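Local coordinates for protein beta-fructofuranosidase (Bifidobacterium adolescentis, PDB 6NOB) that probably hydrolyses the glycosidic bond of terminal non-reducing beta-fructofuranosides such as sucrose, releasing fructose, at residues L219-H224 and T239-E244; P175-P180 and V247-E252; G134-Q139 and G197-V202; D284-V289 and K348-N353. All coordinates share one frame; numbering follows the deposited sequence.

How the interactions relate
All four contacts belong to the beta-propeller catalytic domain characteristic of family 32. Along the chain, interaction 3 crosses interaction 2, interaction 1 falls within the loop that interaction 2 spans, and interaction 4 comes last. Interaction 1 pairs the inner strands 216-227 and 235-243 of a four-stranded antiparallel sheet. Interaction 2, its centre about 9 Å away, packs two loops beside that sheet, and interaction 3, about 11 Å away, joins the sheet's outermost strand 190-202 to strand 127-138 of another sheet. Interaction 4 belongs to the next sheet and meets interaction 1 where Leu350 and Met288 touch Tyr220, so successive blades are packed together.

Interaction 1 (L219-H224 and T239-E244); sequences LYLTRH and TTCLCE
Tyr220 and Thr240 stand side by side on one face of an antiparallel beta hairpin and point the same way. The threonine OG1 lies over one face of the ring, toward its rim, 3.7 Å from Tyr220 CE1. With OG1 anti to the backbone N (chi1 -163°), Thr240 also reaches back to donate to Leu219 O at 2.9 Å, coming from above the carbonyl plane. The same oxygen takes the N-H of Cys241, so two donors grip it. In return, Leu219 N gives Cys241 O a nearly straight bond (175°), and Leu221 and Thr239 form the next hydrogen-bonded pair. On the other face, Leu221 CD2 meets Thr239 OG1 at 3.6 Å and Cys241 SG at 4.1 Å, while Arg223 CG rests on Thr239 CG2. Small, beta-branched Thr240 suits its close pairing, and its OG1 also has Arg218 as partner. The hydroxyl of Thr239 bonds to Glu252, which also forms a salt bridge with Arg223. With an alanine at Tyr220's place, Thr240 OG1 would probably lose its ring cover and a gap open beside Leu350. Strand 216-227 lies between strands 235-243 and 190-202, Leu219 and Leu221 touching Ala199 and Ala194, and Tyr220 faces Val272 of strand 268-273.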
loop_
_atom_site.group_PDB
_atom_site.type_symbol
_atom_site.label_atom_id
_atom_site.label_comp_id
_atom_site.label_asym_id
_atom_site.label_seq_id
_atom_site.Cartn_x
_atom_site.Cartn_y
_atom_site.Cartn_z
ATOM N N LEU A 219 -0.095 16.933 5.115
ATOM C CA LEU A 219 0.560 15.843 4.414
ATOM C C LEU A 219 1.971 16.252 4.036
ATOM O O LEU A 219 2.217 17.408 3.681
ATOM C CB LEU A 219 -0.232 15.445 3.170
ATOM C CG LEU A 219 -1.636 15.051 3.621
ATOM C CD1 LEU A 219 -2.695 15.867 2.902
ATOM C CD2 LEU A 219 -1.859 13.560 3.455
ATOM N N TYR A 220 2.896 15.303 4.148
ATOM C CA TYR A 220 4.261 15.448 3.658
ATOM C C TYR A 220 4.490 14.345 2.637
ATOM O O TYR A 220 4.352 13.163 2.966
ATOM C CB TYR A 220 5.278 15.345 4.799
ATOM C CG TYR A 220 5.189 16.458 5.819
ATOM C CD1 TYR A 220 5.953 17.611 5.679
ATOM C CD2 TYR A 220 4.357 16.352 6.929
ATOM C CE1 TYR A 220 5.885 18.631 6.606
ATOM C CE2 TYR A 220 4.280 17.371 7.865
ATOM C CZ TYR A 220 5.049 18.508 7.697
ATOM O OH TYR A 220 4.988 19.528 8.619
ATOM N N LEU A 221 4.827 14.723 1.406
ATOM C CA LEU A 221 4.926 13.756 0.321
ATOM C C LEU A 221 6.148 14.048 -0.536
ATOM O O LEU A 221 6.777 15.105 -0.434
ATOM C CB LEU A 221 3.664 13.756 -0.550
ATOM C CG LEU A 221 3.411 15.026 -1.367
ATOM C CD1 LEU A 221 2.934 14.675 -2.768
ATOM C CD2 LEU A 221 2.402 15.920 -0.665
ATOM N N THR A 222 6.473 13.088 -1.397
ATOM C CA THR A 222 7.566 13.211 -2.349
ATOM C C THR A 222 7.022 13.632 -3.707
ATOM O O THR A 222 6.034 13.066 -4.187
ATOM C CB THR A 222 8.326 11.891 -2.490
ATOM O OG1 THR A 222 8.988 11.589 -1.258
ATOM C CG2 THR A 222 9.357 11.978 -3.614
ATOM N N ARG A 223 7.661 14.628 -4.311
ATOM C CA ARG A 223 7.464 14.945 -5.718
ATOM C C ARG A 223 8.623 14.349 -6.503
ATOM O O ARG A 223 9.784 14.501 -6.112
ATOM C CB ARG A 223 7.384 16.455 -5.948
ATOM C CG ARG A 223 6.038 17.069 -5.601
ATOM C CD ARG A 223 5.006 16.765 -6.672
ATOM N NE ARG A 223 3.664 17.165 -6.262
ATOM C CZ ARG A 223 2.561 16.892 -6.952
ATOM N NH1 ARG A 223 2.643 16.217 -8.089
ATOM N NH2 ARG A 223 1.379 17.292 -6.502
ATOM N N HIS A 224 8.304 13.661 -7.595
ATOM C CA HIS A 224 9.288 12.960 -8.407
ATOM C C HIS A 224 9.310 13.565 -9.803
ATOM O O HIS A 224 8.255 13.762 -10.416
ATOM C CB HIS A 224 8.966 11.465 -8.477
ATOM C CG HIS A 224 9.972 10.656 -9.237
ATOM N ND1 HIS A 224 10.935 9.890 -8.615
ATOM C CD2 HIS A 224 10.150 10.473 -10.568
ATOM C CE1 HIS A 224 11.668 9.279 -9.528
ATOM N NE2 HIS A 224 11.214 9.617 -10.722
ATOM N N THR A 239 7.485 17.828 -0.129
ATOM C CA THR A 239 6.594 18.980 -0.077
ATOM C C THR A 239 5.525 18.754 0.987
ATOM O O THR A 239 5.381 17.661 1.540
ATOM C CB THR A 239 5.933 19.243 -1.439
ATOM O OG1 THR A 239 4.981 18.208 -1.720
ATOM C CG2 THR A 239 6.977 19.272 -2.548
ATOM N N THR A 240 4.764 19.809 1.273
ATOM C CA THR A 240 3.680 19.741 2.240
ATOM C C THR A 240 2.437 20.412 1.672
ATOM O O THR A 240 2.520 21.268 0.787
ATOM C CB THR A 240 4.057 20.397 3.586
ATOM O OG1 THR A 240 3.137 19.971 4.598
ATOM C CG2 THR A 240 4.010 21.915 3.488
ATOM N N CYS A 241 1.282 20.001 2.189
ATOM C CA CYS A 241 0.006 20.609 1.836
ATOM C C CYS A 241 -1.015 20.216 2.893
ATOM O O CYS A 241 -0.782 19.313 3.702
ATOM C CB CYS A 241 -0.449 20.206 0.424
ATOM S SG CYS A 241 -0.699 18.446 0.142
ATOM N N LEU A 242 -2.141 20.921 2.892
ATOM C CA LEU A 242 -3.180 20.724 3.891
ATOM C C LEU A 242 -4.439 20.165 3.253
ATOM O O LEU A 242 -4.798 20.539 2.132
ATOM C CB LEU A 242 -3.531 22.032 4.601
ATOM C CG LEU A 242 -2.545 22.563 5.631
ATOM C CD1 LEU A 242 -3.054 23.886 6.176
ATOM C CD2 LEU A 242 -2.364 21.552 6.747
ATOM N N CYS A 243 -5.098 19.265 3.976
ATOM C CA CYS A 243 -6.506 18.940 3.769
ATOM C C CYS A 243 -7.287 19.552 4.925
ATOM O O CYS A 243 -7.230 19.055 6.053
ATOM C CB CYS A 243 -6.734 17.439 3.691
ATOM S SG CYS A 243 -8.409 17.064 3.175
ATOM N N GLU A 244 -8.022 20.625 4.642
ATOM C CA GLU A 244 -8.717 21.355 5.694
ATOM C C GLU A 244 -10.136 20.859 5.932
ATOM O O GLU A 244 -10.638 20.972 7.057
ATOM C CB GLU A 244 -8.744 22.848 5.361
ATOM C CG GLU A 244 -7.360 23.463 5.239
ATOM C CD GLU A 244 -7.397 24.900 4.765
ATOM O OE1 GLU A 244 -6.496 25.296 3.993
ATOM O OE2 GLU A 244 -8.323 25.635 5.167
#

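Interaction 2 (P175-P180 and V247-E252); sequences PVFLEP and VHVRVE
Phe177 lies flat against Val249 where two loops run in nearly the same direction, 14° apart, and it belongs to a classic beta bulge: Phe177 and Leu178 together face Trp160 of strand 159-165. Extended away from its backbone N (chi1 -173°), the ring presents one face to Val249 CB, a CH-pi contact 3.8 Å from the ring centroid and 23° off its normal. The valine straddles this residue, since CG2 sits by the ring atom CZ at 3.5 Å while CG1 turns to the carbonyl, 3.3 Å from Phe177 O. A branched, compact side chain is well suited to such a two-pronged seat. At the ring's edge, in its plane, Val247 O approaches CD1 at 3.4 Å. Leu178 crosses Val249 at about a right angle, its CD2 touching both Val249 CG2 and Glu252 OE1; Thr239 and Arg223 hold the other carboxylate oxygen, OE2. Leu219 and Cys243 of the neighbouring sheet also pack on Phe177, making an aromatic ring apt for this buried place. At the other end Pro175 CD rests on Val247 CG1. There one water donates to both Pro175 O and Val247 O, each at 2.7 Å.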
loop_
_atom_site.group_PDB
_atom_site.type_symbol
_atom_site.label_atom_id
_atom_site.label_comp_id
_atom_site.label_asym_id
_atom_site.label_seq_id
_atom_site.Cartn_x
_atom_site.Cartn_y
_atom_site.Cartn_z
ATOM N N PRO A 175 -12.968 12.084 -3.961
ATOM C CA PRO A 175 -12.341 12.536 -5.210
ATOM C C PRO A 175 -10.825 12.397 -5.178
ATOM O O PRO A 175 -10.195 12.323 -4.120
ATOM C CB PRO A 175 -12.751 14.010 -5.306
ATOM C CG PRO A 175 -13.956 14.125 -4.456
ATOM C CD PRO A 175 -13.740 13.169 -3.327
ATOM N N VAL A 176 -10.243 12.367 -6.382
ATOM C CA VAL A 176 -8.791 12.326 -6.518
ATOM C C VAL A 176 -8.186 13.530 -5.814
ATOM O O VAL A 176 -8.640 14.669 -5.985
ATOM C CB VAL A 176 -8.395 12.273 -8.001
ATOM C CG1 VAL A 176 -6.911 12.564 -8.173
ATOM C CG2 VAL A 176 -8.744 10.915 -8.588
ATOM N N PHE A 177 -7.151 13.280 -5.011
ATOM C CA PHE A 177 -6.633 14.254 -4.058
ATOM C C PHE A 177 -5.453 15.058 -4.596
ATOM O O PHE A 177 -5.496 16.292 -4.589
ATOM C CB PHE A 177 -6.238 13.535 -2.765
ATOM C CG PHE A 177 -5.846 14.459 -1.658
ATOM C CD1 PHE A 177 -6.800 15.245 -1.030
ATOM C CD2 PHE A 177 -4.530 14.541 -1.241
ATOM C CE1 PHE A 177 -6.446 16.099 -0.009
ATOM C CE2 PHE A 177 -4.170 15.393 -0.218
ATOM C CZ PHE A 177 -5.130 16.172 0.401
ATOM N N LEU A 178 -4.394 14.389 -5.046
ATOM C CA LEU A 178 -3.240 15.050 -5.639
ATOM C C LEU A 178 -2.986 14.475 -7.025
ATOM O O LEU A 178 -3.392 13.355 -7.338
ATOM C CB LEU A 178 -1.986 14.898 -4.767
ATOM C CG LEU A 178 -1.927 15.793 -3.528
ATOM C CD1 LEU A 178 -0.945 15.231 -2.517
ATOM C CD2 LEU A 178 -1.553 17.215 -3.914
ATOM N N GLU A 179 -2.306 15.256 -7.855
ATOM C CA GLU A 179 -2.140 14.949 -9.268
ATOM C C GLU A 179 -0.713 15.243 -9.685
ATOM O O GLU A 179 0.018 15.950 -8.979
ATOM C CB GLU A 179 -3.136 15.756 -10.111
ATOM C CG GLU A 179 -4.581 15.396 -9.814
ATOM C CD GLU A 179 -5.572 16.118 -10.696
ATOM O OE1 GLU A 179 -5.146 16.811 -11.643
ATOM O OE2 GLU A 179 -6.786 15.989 -10.439
ATOM N N PRO A 180 -0.266 14.703 -10.826
ATOM C CA PRO A 180 1.104 14.960 -11.279
ATOM C C PRO A 180 1.336 16.435 -11.560
ATOM O O PRO A 180 0.404 17.197 -11.827
ATOM C CB PRO A 180 1.218 14.135 -12.569
ATOM C CG PRO A 180 0.176 13.090 -12.446
ATOM C CD PRO A 180 -0.953 13.733 -11.699
ATOM N N VAL A 247 -11.554 16.516 2.366
ATOM C CA VAL A 247 -11.794 16.088 0.991
ATOM C C VAL A 247 -10.813 16.752 0.028
ATOM O O VAL A 247 -10.114 16.070 -0.729
ATOM C CB VAL A 247 -13.248 16.378 0.571
ATOM C CG1 VAL A 247 -13.454 16.041 -0.897
ATOM C CG2 VAL A 247 -14.224 15.601 1.439
ATOM N N HIS A 248 -10.755 18.081 0.043
ATOM C CA HIS A 248 -10.007 18.836 -0.953
ATOM C C HIS A 248 -8.616 19.206 -0.451
ATOM O O HIS A 248 -8.408 19.449 0.740
ATOM C CB HIS A 248 -10.763 20.105 -1.343
ATOM C CG HIS A 248 -12.152 19.851 -1.835
ATOM N ND1 HIS A 248 -13.258 19.935 -1.017
ATOM C CD2 HIS A 248 -12.615 19.512 -3.062
ATOM C CE1 HIS A 248 -14.343 19.661 -1.719
ATOM N NE2 HIS A 248 -13.981 19.401 -2.962
ATOM N N VAL A 249 -7.657 19.259 -1.390
ATOM C CA VAL A 249 -6.286 19.653 -1.084
ATOM C C VAL A 249 -6.142 21.154 -1.284
ATOM O O VAL A 249 -6.865 21.775 -2.070
ATOM C CB VAL A 249 -5.271 18.870 -1.946
ATOM C CG1 VAL A 249 -5.253 19.390 -3.379
ATOM C CG2 VAL A 249 -3.885 18.948 -1.336
ATOM N N ARG A 250 -5.204 21.745 -0.554
ATOM C CA ARG A 250 -4.846 23.150 -0.686
ATOM C C ARG A 250 -3.374 23.261 -1.090
ATOM O O ARG A 250 -2.716 22.258 -1.378
ATOM C CB ARG A 250 -5.155 23.906 0.609
ATOM C CG ARG A 250 -6.641 24.112 0.833
ATOM C CD ARG A 250 -7.284 24.742 -0.394
ATOM N NE ARG A 250 -8.701 25.022 -0.195
ATOM C CZ ARG A 250 -9.417 25.835 -0.964
ATOM N NH1 ARG A 250 -8.849 26.456 -1.990
ATOM N NH2 ARG A 250 -10.703 26.031 -0.706
ATOM N N VAL A 251 -2.858 24.495 -1.069
ATOM C CA VAL A 251 -1.617 24.815 -1.767
ATOM C C VAL A 251 -0.466 23.946 -1.269
ATOM O O VAL A 251 -0.350 23.648 -0.072
ATOM C CB VAL A 251 -1.302 26.314 -1.619
ATOM C CG1 VAL A 251 -1.266 26.718 -0.152
ATOM C CG2 VAL A 251 0.003 26.671 -2.324
ATOM N N GLU A 252 0.379 23.518 -2.208
ATOM C CA GLU A 252 1.521 22.651 -1.950
ATOM C C GLU A 252 2.814 23.432 -2.157
ATOM O O GLU A 252 2.932 24.210 -3.110
ATOM C CB GLU A 252 1.489 21.429 -2.875
ATOM C CG GLU A 252 2.617 20.424 -2.674
ATOM C CD GLU A 252 2.543 19.263 -3.659
ATOM O OE1 GLU A 252 1.470 19.069 -4.272
ATOM O OE2 GLU A 252 3.556 18.548 -3.823
HETATM O O HOH W 1 -10.568 13.604 -1.753
#

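Interaction 3 (G134-Q139 and G197-V202); sequences GLCQFQ and GSAVTV
Ala199 and Thr201 turn their side chains toward the strand holding Gly134, Cys136 and Phe138, where two sheets of the beta-propeller meet: strand 127-138 of one runs beside the outermost strand 190-202 of the other, their short axes 24° apart. Direct hydrogen bonding across this seam is limited to one bond, from Gly134 N to Gly197 O at 2.9 Å, the donor standing above the carbonyl plane. Gly134 has a positive phi, 58°, which by itself favours glycine. Gly197 O also accepts from Gln439, a residue that in turn receives Leu135 N.

Farther along, waters take over as the strands separate. One donates to Leu135 O and Ala199 O, and a second lies between Leu135 O and the N-H of Ala199, a backbone join made without direct pairing.

The remaining contacts are van der Waals packing by carbon atoms. Ala199 CB is small enough to lie against the backbone at Gly134 O, and it meets Cys136 CB at 4.0 Å. Thr201 spends its hydroxyl on Val209 O, which leaves its methyl to serve this contact. CG2, anti to the carbonyl carbon, touches Cys136 CB and lies near Phe138 CD1, with Ile217 of the adjoining strand touching both of these residues. That same methyl carbon, Thr201 CG2, reaches Gln137 O at 3.5 Å.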
loop_
_atom_site.group_PDB
_atom_site.type_symbol
_atom_site.label_atom_id
_atom_site.label_comp_id
_atom_site.label_asym_id
_atom_site.label_seq_id
_atom_site.Cartn_x
_atom_site.Cartn_y
_atom_site.Cartn_z
ATOM N N GLY A 134 -0.702 8.886 3.584
ATOM C CA GLY A 134 -1.459 9.827 4.405
ATOM C C GLY A 134 -2.357 9.182 5.436
ATOM O O GLY A 134 -3.462 9.675 5.691
ATOM N N LEU A 135 -1.901 8.089 6.040
ATOM C CA LEU A 135 -2.722 7.375 7.008
ATOM C C LEU A 135 -2.883 8.194 8.281
ATOM O O LEU A 135 -1.901 8.687 8.846
ATOM C CB LEU A 135 -2.101 6.015 7.322
ATOM C CG LEU A 135 -1.978 5.107 6.099
ATOM C CD1 LEU A 135 -1.281 3.812 6.454
ATOM C CD2 LEU A 135 -3.353 4.836 5.513
ATOM N N CYS A 136 -4.127 8.341 8.729
ATOM C CA CYS A 136 -4.426 9.089 9.943
ATOM C C CYS A 136 -5.875 8.851 10.333
ATOM O O CYS A 136 -6.686 8.375 9.532
ATOM C CB CYS A 136 -4.151 10.588 9.762
ATOM S SG CYS A 136 -5.174 11.427 8.542
ATOM N N GLN A 137 -6.176 9.148 11.594
ATOM C CA GLN A 137 -7.545 9.325 12.053
ATOM C C GLN A 137 -7.793 10.822 12.148
ATOM O O GLN A 137 -7.034 11.535 12.810
ATOM C CB GLN A 137 -7.783 8.647 13.403
ATOM C CG GLN A 137 -9.250 8.608 13.805
ATOM C CD GLN A 137 -9.533 7.627 14.926
ATOM O OE1 GLN A 137 -8.659 7.325 15.740
ATOM N NE2 GLN A 137 -10.764 7.127 14.978
ATOM N N PHE A 138 -8.831 11.301 11.469
ATOM C CA PHE A 138 -9.102 12.730 11.385
ATOM C C PHE A 138 -10.588 12.972 11.591
ATOM O O PHE A 138 -11.407 12.509 10.792
ATOM C CB PHE A 138 -8.644 13.293 10.035
ATOM C CG PHE A 138 -8.923 14.754 9.866
ATOM C CD1 PHE A 138 -8.288 15.691 10.666
ATOM C CD2 PHE A 138 -9.816 15.192 8.904
ATOM C CE1 PHE A 138 -8.544 17.040 10.512
ATOM C CE2 PHE A 138 -10.076 16.541 8.745
ATOM C CZ PHE A 138 -9.439 17.465 9.547
ATOM N N GLN A 139 -10.924 13.698 12.658
ATOM C CA GLN A 139 -12.300 14.092 12.956
ATOM C C GLN A 139 -13.242 12.890 12.908
ATOM O O GLN A 139 -14.290 12.910 12.258
ATOM C CB GLN A 139 -12.767 15.201 12.008
ATOM C CG GLN A 139 -12.174 16.569 12.336
ATOM C CD GLN A 139 -12.424 17.608 11.256
ATOM O OE1 GLN A 139 -13.095 17.340 10.263
ATOM N NE2 GLN A 139 -11.878 18.804 11.449
ATOM N N GLY A 197 3.521 9.631 0.608
ATOM C CA GLY A 197 3.614 10.600 1.687
ATOM C C GLY A 197 2.836 10.164 2.910
ATOM O O GLY A 197 2.062 9.205 2.874
ATOM N N SER A 198 3.050 10.895 4.004
ATOM C CA SER A 198 2.444 10.614 5.303
ATOM C C SER A 198 1.587 11.800 5.751
ATOM O O SER A 198 1.515 12.833 5.080
ATOM C CB SER A 198 3.518 10.293 6.346
ATOM O OG SER A 198 4.491 11.324 6.411
ATOM N N ALA A 199 0.941 11.649 6.914
ATOM C CA ALA A 199 -0.035 12.618 7.400
ATOM C C ALA A 199 0.204 12.957 8.865
ATOM O O ALA A 199 0.524 12.082 9.675
ATOM C CB ALA A 199 -1.464 12.090 7.236
ATOM N N VAL A 200 0.030 14.235 9.201
ATOM C CA VAL A 200 0.062 14.707 10.582
ATOM C C VAL A 200 -1.166 15.581 10.802
ATOM O O VAL A 200 -1.329 16.606 10.129
ATOM C CB VAL A 200 1.345 15.490 10.904
ATOM C CG1 VAL A 200 1.336 15.939 12.361
ATOM C CG2 VAL A 200 2.575 14.650 10.613
ATOM N N THR A 201 -2.030 15.175 11.734
ATOM C CA THR A 201 -3.210 15.964 12.069
ATOM C C THR A 201 -2.806 17.140 12.952
ATOM O O THR A 201 -2.126 16.961 13.968
ATOM C CB THR A 201 -4.263 15.103 12.774
ATOM O OG1 THR A 201 -3.741 14.607 14.014
ATOM C CG2 THR A 201 -4.681 13.930 11.895
ATOM N N VAL A 202 -3.222 18.347 12.561
ATOM C CA VAL A 202 -2.812 19.578 13.224
ATOM C C VAL A 202 -4.044 20.427 13.522
ATOM O O VAL A 202 -5.126 20.210 12.976
ATOM C CB VAL A 202 -1.800 20.386 12.383
ATOM C CG1 VAL A 202 -0.522 19.589 12.167
ATOM C CG2 VAL A 202 -2.417 20.789 11.052
HETATM O O HOH W 2 -0.826 10.105 11.007
HETATM O O HOH W 3 0.791 8.840 7.930
#

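Interaction 4 (D284-V289 and K348-N353); sequences DRAYMV and KPLKRN
Lys348 lies along the backbone of Asp284 to Ala286 at one end of two inner strands of a propeller sheet, where strand 285-295 begins and its antiparallel neighbour 337-347 has just ended. Its own N-H continues the pairing by one bond, donating to Asp284 O at 3.0 Å with an angle of 162°. From there the side chain can be followed outward. CB stays near that same carbonyl oxygen, 3.8 Å from Asp284 O. CG, beside the backbone N (chi1 -65°), packs against Ala286 N at 4.0 Å. The chain then bends at chi3 (-67°), which brings CE back over the peptide, 3.5 Å from Asp284 C. At the tip NZ bonds to Pro283 O and to a water, so backbone oxygen and solvent, more than the Asp284 carboxylate, hold the ammonium group. A long, flexible lysine suits this partly exposed place because its methylenes cover the backbone while the charge ends among oxygens. Were a serine to stand in for Lys348, the Asp284 peptide is likely to lose that cover and Pro283 O its ammonium donor.

Past the cis peptide before Pro349, Leu350 forms the centre of an inverse gamma turn and turns both methyls to Ala286, while its CB packs on the Tyr220 hydroxyl. Both methyls rest against the small alanine side chain from one side, Leu350 CD2 lying 3.8 Å from Ala286 CB and CD1 at 3.9 Å.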
loop_
_atom_site.group_PDB
_atom_site.type_symbol
_atom_site.label_atom_id
_atom_site.label_comp_id
_atom_site.label_asym_id
_atom_site.label_seq_id
_atom_site.Cartn_x
_atom_site.Cartn_y
_atom_site.Cartn_z
ATOM N N ASP A 284 10.143 19.163 21.557
ATOM C CA ASP A 284 9.588 20.313 20.858
ATOM C C ASP A 284 9.780 20.237 19.348
ATOM O O ASP A 284 9.479 21.210 18.649
ATOM C CB ASP A 284 10.211 21.606 21.394
ATOM C CG ASP A 284 9.937 21.816 22.871
ATOM O OD1 ASP A 284 8.805 21.528 23.314
ATOM O OD2 ASP A 284 10.858 22.265 23.589
ATOM N N ARG A 285 10.265 19.111 18.827
ATOM C CA ARG A 285 10.479 18.951 17.396
ATOM C C ARG A 285 9.789 17.687 16.903
ATOM O O ARG A 285 9.741 16.677 17.612
ATOM C CB ARG A 285 11.977 18.893 17.059
ATOM C CG ARG A 285 12.768 20.117 17.506
ATOM C CD ARG A 285 14.235 20.020 17.097
ATOM N NE ARG A 285 14.430 20.297 15.677
ATOM C CZ ARG A 285 14.559 21.517 15.163
ATOM N NH1 ARG A 285 14.510 22.580 15.953
ATOM N NH2 ARG A 285 14.730 21.674 13.858
ATOM N N ALA A 286 9.243 17.757 15.692
ATOM C CA ALA A 286 8.734 16.585 14.997
ATOM C C ALA A 286 9.837 15.990 14.134
ATOM O O ALA A 286 10.728 16.702 13.663
ATOM C CB ALA A 286 7.524 16.942 14.134
ATOM N N TYR A 287 9.773 14.680 13.922
ATOM C CA TYR A 287 10.844 13.958 13.254
ATOM C C TYR A 287 10.333 13.274 11.993
ATOM O O TYR A 287 9.231 12.718 11.975
ATOM C CB TYR A 287 11.486 12.945 14.207
ATOM C CG TYR A 287 12.380 13.625 15.215
ATOM C CD1 TYR A 287 11.850 14.182 16.374
ATOM C CD2 TYR A 287 13.747 13.750 14.990
ATOM C CE1 TYR A 287 12.661 14.825 17.295
ATOM C CE2 TYR A 287 14.567 14.389 15.903
ATOM C CZ TYR A 287 14.018 14.925 17.052
ATOM O OH TYR A 287 14.828 15.563 17.965
ATOM N N MET A 288 11.153 13.327 10.942
ATOM C CA MET A 288 10.808 12.826 9.617
ATOM C C MET A 288 11.908 11.884 9.149
ATOM O O MET A 288 13.085 12.265 9.126
ATOM C CB MET A 288 10.631 13.986 8.626
ATOM C CG MET A 288 10.537 13.580 7.154
ATOM S SD MET A 288 10.834 14.950 6.002
ATOM C CE MET A 288 9.468 16.053 6.368
ATOM N N VAL A 289 11.534 10.662 8.787
ATOM C CA VAL A 289 12.454 9.731 8.144
ATOM C C VAL A 289 12.195 9.758 6.647
ATOM O O VAL A 289 11.047 9.892 6.201
ATOM C CB VAL A 289 12.318 8.301 8.705
ATOM C CG1 VAL A 289 12.799 8.248 10.141
ATOM C CG2 VAL A 289 10.883 7.814 8.602
ATOM N N LYS A 348 8.148 22.402 16.233
ATOM C CA LYS A 348 6.710 22.600 16.197
ATOM C C LYS A 348 6.363 24.019 16.653
ATOM O O LYS A 348 7.097 24.620 17.443
ATOM C CB LYS A 348 6.011 21.570 17.081
ATOM C CG LYS A 348 6.179 20.138 16.592
ATOM C CD LYS A 348 5.630 19.129 17.591
ATOM C CE LYS A 348 6.447 19.112 18.873
ATOM N NZ LYS A 348 6.047 17.990 19.767
ATOM N N PRO A 349 5.250 24.592 16.157
ATOM C CA PRO A 349 4.264 24.051 15.209
ATOM C C PRO A 349 4.812 23.825 13.805
ATOM O O PRO A 349 5.778 24.470 13.399
ATOM C CB PRO A 349 3.176 25.127 15.184
ATOM C CG PRO A 349 3.882 26.380 15.575
ATOM C CD PRO A 349 4.892 25.952 16.596
ATOM N N LEU A 350 4.184 22.910 13.071
ATOM C CA LEU A 350 4.666 22.514 11.749
ATOM C C LEU A 350 4.068 23.404 10.659
ATOM O O LEU A 350 3.421 22.943 9.719
ATOM C CB LEU A 350 4.362 21.041 11.497
ATOM C CG LEU A 350 4.988 20.052 12.483
ATOM C CD1 LEU A 350 4.649 18.620 12.107
ATOM C CD2 LEU A 350 6.497 20.248 12.559
ATOM N N LYS A 351 4.289 24.709 10.809
ATOM C CA LYS A 351 3.914 25.660 9.770
ATOM C C LYS A 351 4.631 25.319 8.469
ATOM O O LYS A 351 5.748 24.796 8.474
ATOM C CB LYS A 351 4.262 27.088 10.195
ATOM C CG LYS A 351 3.405 27.640 11.319
ATOM C CD LYS A 351 3.992 28.934 11.867
ATOM C CE LYS A 351 4.038 30.022 10.802
ATOM N NZ LYS A 351 5.330 30.760 10.821
ATOM N N ARG A 352 3.983 25.627 7.342
ATOM C CA ARG A 352 4.523 25.229 6.044
ATOM C C ARG A 352 5.921 25.779 5.784
ATOM O O ARG A 352 6.656 25.201 4.975
ATOM C CB ARG A 352 3.582 25.665 4.918
ATOM C CG ARG A 352 3.672 27.138 4.568
ATOM C CD ARG A 352 2.530 27.573 3.661
ATOM N NE ARG A 352 2.456 29.029 3.566
ATOM C CZ ARG A 352 1.320 29.712 3.470
ATOM N NH1 ARG A 352 0.159 29.065 3.451
ATOM N NH2 ARG A 352 1.345 31.039 3.399
ATOM N N ASN A 353 6.317 26.859 6.457
ATOM C CA ASN A 353 7.585 27.518 6.172
ATOM C C ASN A 353 8.655 27.261 7.227
ATOM O O ASN A 353 9.693 27.928 7.209
ATOM C CB ASN A 353 7.372 29.024 6.003
ATOM C CG ASN A 353 6.738 29.667 7.220
ATOM O OD1 ASN A 353 6.546 29.019 8.249
ATOM N ND2 ASN A 353 6.412 30.951 7.111
HETATM O O HOH W 4 6.847 15.830 18.586
#